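Local coordinates for protein aminoglycoside N(3)-acetyltransferase, AAC(3)-IVa (Escherichia coli, PDB 6MN5) that acetylates the 3-amino group of 2-deoxystreptamine antibiotics using acetyl-CoA, and probably confers resistance to gentamicin, kanamycin, tobramycin, neomycin and apramycin, at residues Leu125-Pro130 / Val185-Asn190; Val170-Thr175 / Glu189-Cys194. The protein carries 1 engineered substitution. All blocks are in the same frame, centred on the assembly; numbering follows the deposited sequence.

Contact 1: residues Leu125-Pro130 / Val185-Asn190; sequences LPPHSP and VDYLEN. With LLL ((2R,3R,4R,5R)-2-((1S,2S,3R,4S,6R)-4,6-diamino-3-((2R,3R,6S)-3-amino-6-(aminomethyl)-tetrahydro-2H-pyran-2-yloxy)-2-hydr oxycyclohexyloxy)-5-methyl-4-(methylamino)-tetrahydro-2H-pyran-3,5-diol), chain G; EDO (1,2-ethanediol), chain U.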
loop_
_atom_site.group_PDB
_atom_site.type_symbol
_atom_site.label_atom_id
_atom_site.label_comp_id
_atom_site.label_asym_id
_atom_site.label_seq_id
_atom_site.Cartn_x
_atom_site.Cartn_y
_atom_site.Cartn_z
ATOM N N LEU A 125 7.057 3.244 14.410
ATOM C CA LEU A 125 8.119 2.246 14.541
ATOM C C LEU A 125 7.501 0.932 14.998
ATOM O O LEU A 125 6.991 0.858 16.135
ATOM C CB LEU A 125 9.193 2.699 15.528
ATOM C CG LEU A 125 10.051 3.914 15.179
ATOM C CD1 LEU A 125 10.617 3.795 13.772
ATOM C CD2 LEU A 125 9.254 5.195 15.341
ATOM N N PRO A 126 7.514 -0.125 14.168
ATOM C CA PRO A 126 8.002 -0.189 12.786
ATOM C C PRO A 126 7.098 0.603 11.839
ATOM O O PRO A 126 6.042 1.053 12.284
ATOM C CB PRO A 126 7.965 -1.695 12.472
ATOM C CG PRO A 126 7.914 -2.371 13.799
ATOM C CD PRO A 126 7.108 -1.453 14.654
ATOM N N PRO A 127 7.508 0.784 10.576
ATOM C CA PRO A 127 6.702 1.611 9.659
ATOM C C PRO A 127 5.231 1.230 9.592
ATOM O O PRO A 127 4.377 2.120 9.513
ATOM C CB PRO A 127 7.399 1.398 8.309
ATOM C CG PRO A 127 8.815 1.147 8.671
ATOM C CD PRO A 127 8.783 0.371 9.959
ATOM N N HIS A 128 4.908 -0.063 9.629
ATOM C CA HIS A 128 3.540 -0.535 9.454
ATOM C C HIS A 128 2.925 -1.017 10.764
ATOM O O HIS A 128 2.112 -1.945 10.774
ATOM C CB HIS A 128 3.493 -1.635 8.396
ATOM C CG HIS A 128 4.190 -1.271 7.123
ATOM N ND1 HIS A 128 4.053 -0.034 6.529
ATOM C CD2 HIS A 128 5.038 -1.974 6.336
ATOM C CE1 HIS A 128 4.784 0.009 5.431
ATOM N NE2 HIS A 128 5.390 -1.156 5.288
ATOM N N SER A 129 3.300 -0.390 11.871
ATOM C CA SER A 129 2.747 -0.720 13.175
ATOM C C SER A 129 1.340 -0.149 13.299
ATOM O O SER A 129 0.855 0.549 12.407
ATOM C CB SER A 129 3.659 -0.171 14.272
ATOM O OG SER A 129 3.633 1.246 14.298
ATOM N N PRO A 130 0.634 -0.451 14.389
ATOM C CA PRO A 130 -0.544 0.351 14.728
ATOM C C PRO A 130 -0.160 1.817 14.874
ATOM O O PRO A 130 1.007 2.164 15.073
ATOM C CB PRO A 130 -1.011 -0.248 16.059
ATOM C CG PRO A 130 -0.575 -1.670 15.980
ATOM C CD PRO A 130 0.721 -1.672 15.211
ATOM N N VAL A 185 17.468 6.944 13.280
ATOM C CA VAL A 185 16.563 6.227 14.169
ATOM C C VAL A 185 16.613 4.754 13.788
ATOM O O VAL A 185 16.134 4.369 12.714
ATOM C CB VAL A 185 15.130 6.770 14.083
ATOM C CG1 VAL A 185 14.199 5.947 14.955
ATOM C CG2 VAL A 185 15.097 8.239 14.487
ATOM N N ASP A 186 17.185 3.931 14.663
ATOM C CA ASP A 186 17.314 2.503 14.407
ATOM C C ASP A 186 16.100 1.752 14.939
ATOM O O ASP A 186 15.598 2.051 16.026
ATOM C CB ASP A 186 18.590 1.955 15.046
ATOM C CG ASP A 186 19.839 2.647 14.536
ATOM O OD1 ASP A 186 20.336 3.563 15.225
ATOM O OD2 ASP A 186 20.321 2.278 13.444
ATOM N N TYR A 187 15.637 0.772 14.165
ATOM C CA TYR A 187 14.475 -0.019 14.539
ATOM C C TYR A 187 14.594 -1.405 13.918
ATOM O O TYR A 187 15.512 -1.688 13.144
ATOM C CB TYR A 187 13.172 0.662 14.107
ATOM C CG TYR A 187 13.040 0.857 12.611
ATOM C CD1 TYR A 187 13.581 1.976 11.986
ATOM C CD2 TYR A 187 12.369 -0.072 11.825
ATOM C CE1 TYR A 187 13.462 2.160 10.620
ATOM C CE2 TYR A 187 12.246 0.104 10.457
ATOM C CZ TYR A 187 12.791 1.220 9.860
ATOM O OH TYR A 187 12.666 1.394 8.502
ATOM N N LEU A 188 13.648 -2.273 14.269
ATOM C CA LEU A 188 13.567 -3.621 13.723
ATOM C C LEU A 188 12.351 -3.717 12.816
ATOM O O LEU A 188 11.242 -3.340 13.214
ATOM C CB LEU A 188 13.482 -4.667 14.838
ATOM C CG LEU A 188 14.753 -4.895 15.662
ATOM C CD1 LEU A 188 14.578 -6.062 16.623
ATOM C CD2 LEU A 188 15.945 -5.128 14.753
ATOM N N GLU A 189 12.558 -4.213 11.601
ATOM C CA GLU A 189 11.497 -4.324 10.613
ATOM C C GLU A 189 11.299 -5.782 10.227
ATOM O O GLU A 189 12.261 -6.555 10.161
ATOM C CB GLU A 189 11.809 -3.489 9.366
ATOM C CG GLU A 189 10.592 -3.197 8.508
ATOM C CD GLU A 189 10.943 -2.474 7.223
ATOM O OE1 GLU A 189 10.125 -1.654 6.757
ATOM O OE2 GLU A 189 12.039 -2.727 6.680
ATOM N N ASN A 190 10.043 -6.148 9.974
ATOM C CA ASN A 190 9.685 -7.501 9.547
ATOM C C ASN A 190 9.755 -7.582 8.022
ATOM O O ASN A 190 8.752 -7.704 7.316
ATOM C CB ASN A 190 8.300 -7.862 10.063
ATOM C CG ASN A 190 7.273 -6.790 9.751
ATOM O OD1 ASN A 190 7.140 -5.811 10.484
ATOM N ND2 ASN A 190 6.550 -6.964 8.650
HETATM C C11 LLL G . 12.568 -6.153 -1.226
HETATM O O11 LLL G . 12.378 -4.752 -0.988
HETATM C C21 LLL G . 13.917 -6.378 -1.888
HETATM N N21 LLL G . 15.014 -5.946 -1.008
HETATM C C31 LLL G . 13.961 -5.639 -3.215
HETATM C C41 LLL G . 12.775 -6.058 -4.069
HETATM C C51 LLL G . 11.489 -5.852 -3.285
HETATM O O51 LLL G . 11.526 -6.639 -2.087
HETATM C C61 LLL G . 10.296 -6.281 -4.142
HETATM N N61 LLL G . 9.068 -6.351 -3.336
HETATM C C12 LLL G . 9.927 -3.089 2.019
HETATM N N12 LLL G . 9.237 -2.838 3.293
HETATM C C22 LLL G . 9.557 -4.453 1.460
HETATM C C32 LLL G . 10.231 -4.649 0.112
HETATM N N32 LLL G . 9.842 -5.932 -0.491
HETATM C C42 LLL G . 11.740 -4.564 0.283
HETATM C C52 LLL G . 12.110 -3.200 0.841
HETATM O O52 LLL G . 13.533 -3.118 1.003
HETATM C C62 LLL G . 11.434 -3.001 2.189
HETATM O O62 LLL G . 11.781 -1.712 2.714
HETATM C C13 LLL G . 13.087 -1.773 3.314
HETATM C C23 LLL G . 13.235 -0.683 4.377
HETATM O O23 LLL G . 11.966 -0.407 4.999
HETATM C C33 LLL G . 13.778 0.584 3.737
HETATM N N33 LLL G . 13.760 1.706 4.687
HETATM C C43 LLL G . 15.187 0.325 3.225
HETATM O O43 LLL G . 16.135 0.631 4.258
HETATM C C53 LLL G . 15.322 -1.138 2.831
HETATM O O53 LLL G . 14.076 -1.598 2.280
HETATM C C83 LLL G . 15.458 1.209 2.006
HETATM C C93 LLL G . 13.165 2.884 4.041
HETATM C C1 EDO U . 4.551 4.963 17.969
HETATM O O1 EDO U . 5.916 5.334 17.746
HETATM C C2 EDO U . 3.961 4.365 16.698
HETATM O O2 EDO U . 4.630 3.140 16.376
#
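The ring of Tyr-187 meets the bumps of Pro-127 and Leu-125 at two different places. Pro-127 fills the corner between this ring and the Glu-189 carboxylate. Its CD approaches Tyr-187 CE2 at 3.5 Å, and its CG packs against Glu-189 OE1, the oxygen that takes a 2.8 Å hydrogen bond from O23 of the gentamicin. The Leu-125 CD1 methyl sits in the hollow between Tyr-187 and Val-185 CG1, with Tyr-187 CD1 at 3.9 Å. Both approaches are oblique to the ring. Tyr-187 CG lies between its backbone N and carbonyl carbon (chi1 62°), which stands the ring beside the proline turn. A third bump is Pro-126, whose CG rests on Leu-188 O at 3.5 Å. No hydrogen bond joins the two segments, so shape carries the contact. The loop is shaped by a cis peptide before Pro-126 and a type I turn from Pro-126 to Ser-129, closed by Ser-129 N to Pro-126 O. Tyr-187 and Glu-189 line the drug pocket, and the proline turn packs against both. Helix 155-163 touches Pro-126 through Leu-162 and His-128 through Thr-155 and Ala-158, while strand 170-178 pairs with the Tyr-187 strand.

Contact 2: residues Val170-Thr175 / Glu189-Cys194; sequences VPRHCT and ENDHCC. With ZN (zinc ion), chain H; LLL ((2R,3R,4R,5R)-2-((1S,2S,3R,4S,6R)-4,6-diamino-3-((2R,3R,6S)-3-amino-6-(aminomethyl)-tetrahydro-2H-pyran-2-yloxy)-2-hydr oxycyclohexyloxy)-5-methyl-4-(methylamino)-tetrahydro-2H-pyran-3,5-diol), chain G.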
loop_
_atom_site.group_PDB
_atom_site.type_symbol
_atom_site.label_atom_id
_atom_site.label_comp_id
_atom_site.label_asym_id
_atom_site.label_seq_id
_atom_site.Cartn_x
_atom_site.Cartn_y
_atom_site.Cartn_z
ATOM N N VAL A 170 14.648 -7.540 11.342
ATOM C CA VAL A 170 16.023 -7.198 10.983
ATOM C C VAL A 170 16.267 -5.718 11.255
ATOM O O VAL A 170 15.328 -4.912 11.191
ATOM C CB VAL A 170 16.317 -7.547 9.515
ATOM C CG1 VAL A 170 16.299 -9.060 9.316
ATOM C CG2 VAL A 170 15.313 -6.867 8.599
ATOM N N PRO A 171 17.499 -5.317 11.570
ATOM C CA PRO A 171 17.763 -3.902 11.863
ATOM C C PRO A 171 17.664 -3.038 10.613
ATOM O O PRO A 171 18.303 -3.310 9.593
ATOM C CB PRO A 171 19.190 -3.915 12.426
ATOM C CG PRO A 171 19.800 -5.164 11.882
ATOM C CD PRO A 171 18.684 -6.162 11.805
ATOM N N ARG A 172 16.846 -1.994 10.704
ATOM C CA ARG A 172 16.743 -0.958 9.689
ATOM C C ARG A 172 16.835 0.396 10.380
ATOM O O ARG A 172 16.864 0.486 11.612
ATOM C CB ARG A 172 15.437 -1.078 8.890
ATOM C CG ARG A 172 15.269 -2.406 8.161
ATOM C CD ARG A 172 16.142 -2.480 6.919
ATOM N NE ARG A 172 16.857 -3.751 6.823
ATOM C CZ ARG A 172 16.512 -4.746 6.010
ATOM N NH1 ARG A 172 15.456 -4.625 5.216
ATOM N NH2 ARG A 172 17.224 -5.865 5.989
ATOM N N HIS A 173 16.883 1.461 9.584
ATOM C CA HIS A 173 17.004 2.793 10.157
ATOM C C HIS A 173 16.492 3.828 9.168
ATOM O O HIS A 173 16.424 3.583 7.961
ATOM C CB HIS A 173 18.453 3.102 10.554
ATOM C CG HIS A 173 19.310 3.542 9.408
ATOM N ND1 HIS A 173 19.971 2.651 8.589
ATOM C CD2 HIS A 173 19.615 4.777 8.945
ATOM C CE1 HIS A 173 20.646 3.319 7.671
ATOM N NE2 HIS A 173 20.446 4.610 7.864
ATOM N N CYS A 174 16.129 4.990 9.706
ATOM C CA CYS A 174 15.773 6.159 8.912
ATOM C C CYS A 174 16.411 7.385 9.555
ATOM O O CYS A 174 17.106 7.288 10.571
ATOM C CB CYS A 174 14.254 6.312 8.785
ATOM S SG CYS A 174 13.387 6.550 10.349
ATOM N N THR A 175 16.173 8.549 8.958
ATOM C CA THR A 175 16.777 9.794 9.412
ATOM C C THR A 175 15.698 10.852 9.577
ATOM O O THR A 175 14.875 11.051 8.678
ATOM C CB THR A 175 17.846 10.278 8.429
ATOM O OG1 THR A 175 18.876 9.287 8.320
ATOM C CG2 THR A 175 18.459 11.587 8.909
ATOM N N GLU A 189 12.558 -4.213 11.601
ATOM C CA GLU A 189 11.497 -4.324 10.613
ATOM C C GLU A 189 11.299 -5.782 10.227
ATOM O O GLU A 189 12.261 -6.555 10.161
ATOM C CB GLU A 189 11.809 -3.489 9.366
ATOM C CG GLU A 189 10.592 -3.197 8.508
ATOM C CD GLU A 189 10.943 -2.474 7.223
ATOM O OE1 GLU A 189 10.125 -1.654 6.757
ATOM O OE2 GLU A 189 12.039 -2.727 6.680
ATOM N N ASN A 190 10.043 -6.148 9.974
ATOM C CA ASN A 190 9.685 -7.501 9.547
ATOM C C ASN A 190 9.755 -7.582 8.022
ATOM O O ASN A 190 8.752 -7.704 7.316
ATOM C CB ASN A 190 8.300 -7.862 10.063
ATOM C CG ASN A 190 7.273 -6.790 9.751
ATOM O OD1 ASN A 190 7.140 -5.811 10.484
ATOM N ND2 ASN A 190 6.550 -6.964 8.650
ATOM N N ASP A 191 10.981 -7.513 7.513
ATOM C CA ASP A 191 11.213 -7.387 6.082
ATOM C C ASP A 191 11.857 -8.642 5.510
ATOM O O ASP A 191 12.751 -9.235 6.123
ATOM C CB ASP A 191 12.091 -6.172 5.773
ATOM C CG ASP A 191 12.207 -5.915 4.287
ATOM O OD1 ASP A 191 13.344 -5.872 3.770
ATOM O OD2 ASP A 191 11.152 -5.789 3.634
ATOM N N HIS A 192 11.394 -9.030 4.322
ATOM C CA HIS A 192 11.988 -10.111 3.549
ATOM C C HIS A 192 11.835 -9.793 2.066
ATOM O O HIS A 192 11.772 -8.619 1.689
ATOM C CB HIS A 192 11.339 -11.451 3.902
ATOM C CG HIS A 192 9.856 -11.370 4.084
ATOM N ND1 HIS A 192 8.973 -11.438 3.028
ATOM C CD2 HIS A 192 9.101 -11.216 5.197
ATOM C CE1 HIS A 192 7.737 -11.333 3.485
ATOM N NE2 HIS A 192 7.788 -11.199 4.798
ATOM N N CYS A 193 11.762 -10.820 1.219
ATOM C CA CYS A 193 11.668 -10.598 -0.220
ATOM C C CYS A 193 10.245 -10.307 -0.686
ATOM O O CYS A 193 10.066 -9.815 -1.805
ATOM C CB CYS A 193 12.216 -11.808 -0.976
ATOM S SG CYS A 193 11.085 -13.207 -1.028
ATOM N N CYS A 194 9.238 -10.611 0.133
ATOM C CA CYS A 194 7.820 -10.355 -0.118
ATOM C C CYS A 194 7.246 -11.185 -1.261
ATOM O O CYS A 194 6.069 -11.003 -1.597
ATOM C CB CYS A 194 7.527 -8.874 -0.409
ATOM S SG CYS A 194 7.991 -7.721 0.902
HETATM ZN ZN ZN H . 12.551 -14.812 -0.175
HETATM C C11 LLL G . 12.568 -6.153 -1.226
HETATM O O11 LLL G . 12.378 -4.752 -0.988
HETATM C C21 LLL G . 13.917 -6.378 -1.888
HETATM N N21 LLL G . 15.014 -5.946 -1.008
HETATM C C31 LLL G . 13.961 -5.639 -3.215
HETATM C C41 LLL G . 12.775 -6.058 -4.069
HETATM C C51 LLL G . 11.489 -5.852 -3.285
HETATM O O51 LLL G . 11.526 -6.639 -2.087
HETATM C C61 LLL G . 10.296 -6.281 -4.142
HETATM N N61 LLL G . 9.068 -6.351 -3.336
HETATM C C12 LLL G . 9.927 -3.089 2.019
HETATM N N12 LLL G . 9.237 -2.838 3.293
HETATM C C22 LLL G . 9.557 -4.453 1.460
HETATM C C32 LLL G . 10.231 -4.649 0.112
HETATM N N32 LLL G . 9.842 -5.932 -0.491
HETATM C C42 LLL G . 11.740 -4.564 0.283
HETATM C C52 LLL G . 12.110 -3.200 0.841
HETATM O O52 LLL G . 13.533 -3.118 1.003
HETATM C C62 LLL G . 11.434 -3.001 2.189
HETATM O O62 LLL G . 11.781 -1.712 2.714
HETATM C C13 LLL G . 13.087 -1.773 3.314
HETATM C C23 LLL G . 13.235 -0.683 4.377
HETATM O O23 LLL G . 11.966 -0.407 4.999
HETATM C C33 LLL G . 13.778 0.584 3.737
HETATM N N33 LLL G . 13.760 1.706 4.687
HETATM C C43 LLL G . 15.187 0.325 3.225
HETATM O O43 LLL G . 16.135 0.631 4.258
HETATM C C53 LLL G . 15.322 -1.138 2.831
HETATM O O53 LLL G . 14.076 -1.598 2.280
HETATM C C83 LLL G . 15.458 1.209 2.006
HETATM C C93 LLL G . 13.165 2.884 4.041
#
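Glu-189 O is held by two backbone N-H groups. Val-170 N reaches Glu-189 O across the contact at 2.8 Å, while Asp-191 N adds a weak bond to Glu-189 O from within its own loop. The return bond, Glu-189 N to Val-170 O, is 2.9 Å long and nearly straight at 169°. Val-170 and Glu-189 are thus an antiparallel hydrogen-bonded pair, at the point where the two-stranded ribbon gives way to a loop. An inverse gamma turn centred on Asn-190 follows directly, and it brings Asp-191 back toward strand 170-178.

Arg-172 meets that loop with its side chain. Its chain bends at both chi2 (-76°) and chi3, bringing the guanidinium to the Asp-191 carboxylate. Arg-172 NH1 and Asp-191 OD1 form a salt bridge of 2.8 Å. The oxygen lies near the guanidinium plane. NH1 comes to it from the anti side but well out of the carboxylate plane, and the bond is bent. The two planes are steeply turned, 74° apart. A further bond runs from Arg-172 NE to Pro-171 O at 3.2 Å, with the donor above the carbonyl plane. Val-170 CG2 sits over one guanidinium face, toward its rim. Arg-172 CG packs beside Glu-189 OE2 at 3.6 Å, but NH1 stays too far from that oxygen for a salt bridge.

Farther along the loop, Cys-193 SG binds the zinc ion at 2.3 Å. His-245, Cys-251 and Cys-254 complete the metal site. His-192 ND1 accepts a bond from Cys-194 N.

Asp-191 OD2 faces the deoxystreptamine ring of the drug while OD1 is engaged by Arg-172. The arginine probably helps to position this carboxylate. Asp-191 and Glu-189 together probably make this part of the pocket acidic, which would suit an antibiotic rich in amino groups.

Contacts 1 and 2 have centres about 7 Å apart and share Glu-189 and Asn-190. Along the chain the order is 125-130, then 170-175, then 185-190 running into 189-194. The strands 170-178 and 181-189 follow each other and form a two-stranded antiparallel ribbon separate from the seven-stranded mixed sheet. Backbone pairs such as Val-185 N with Cys-174 O and Arg-172 N with Tyr-187 O tie the contacts together directly. Contact 1 sets a proline loop against the second strand. Contact 2 joins the first strand to the loop leading on to the zinc site. Both touch the gentamicin through the chain 185-194, which lines part of its pocket, with the proline loop and strand 170-178 packed against it.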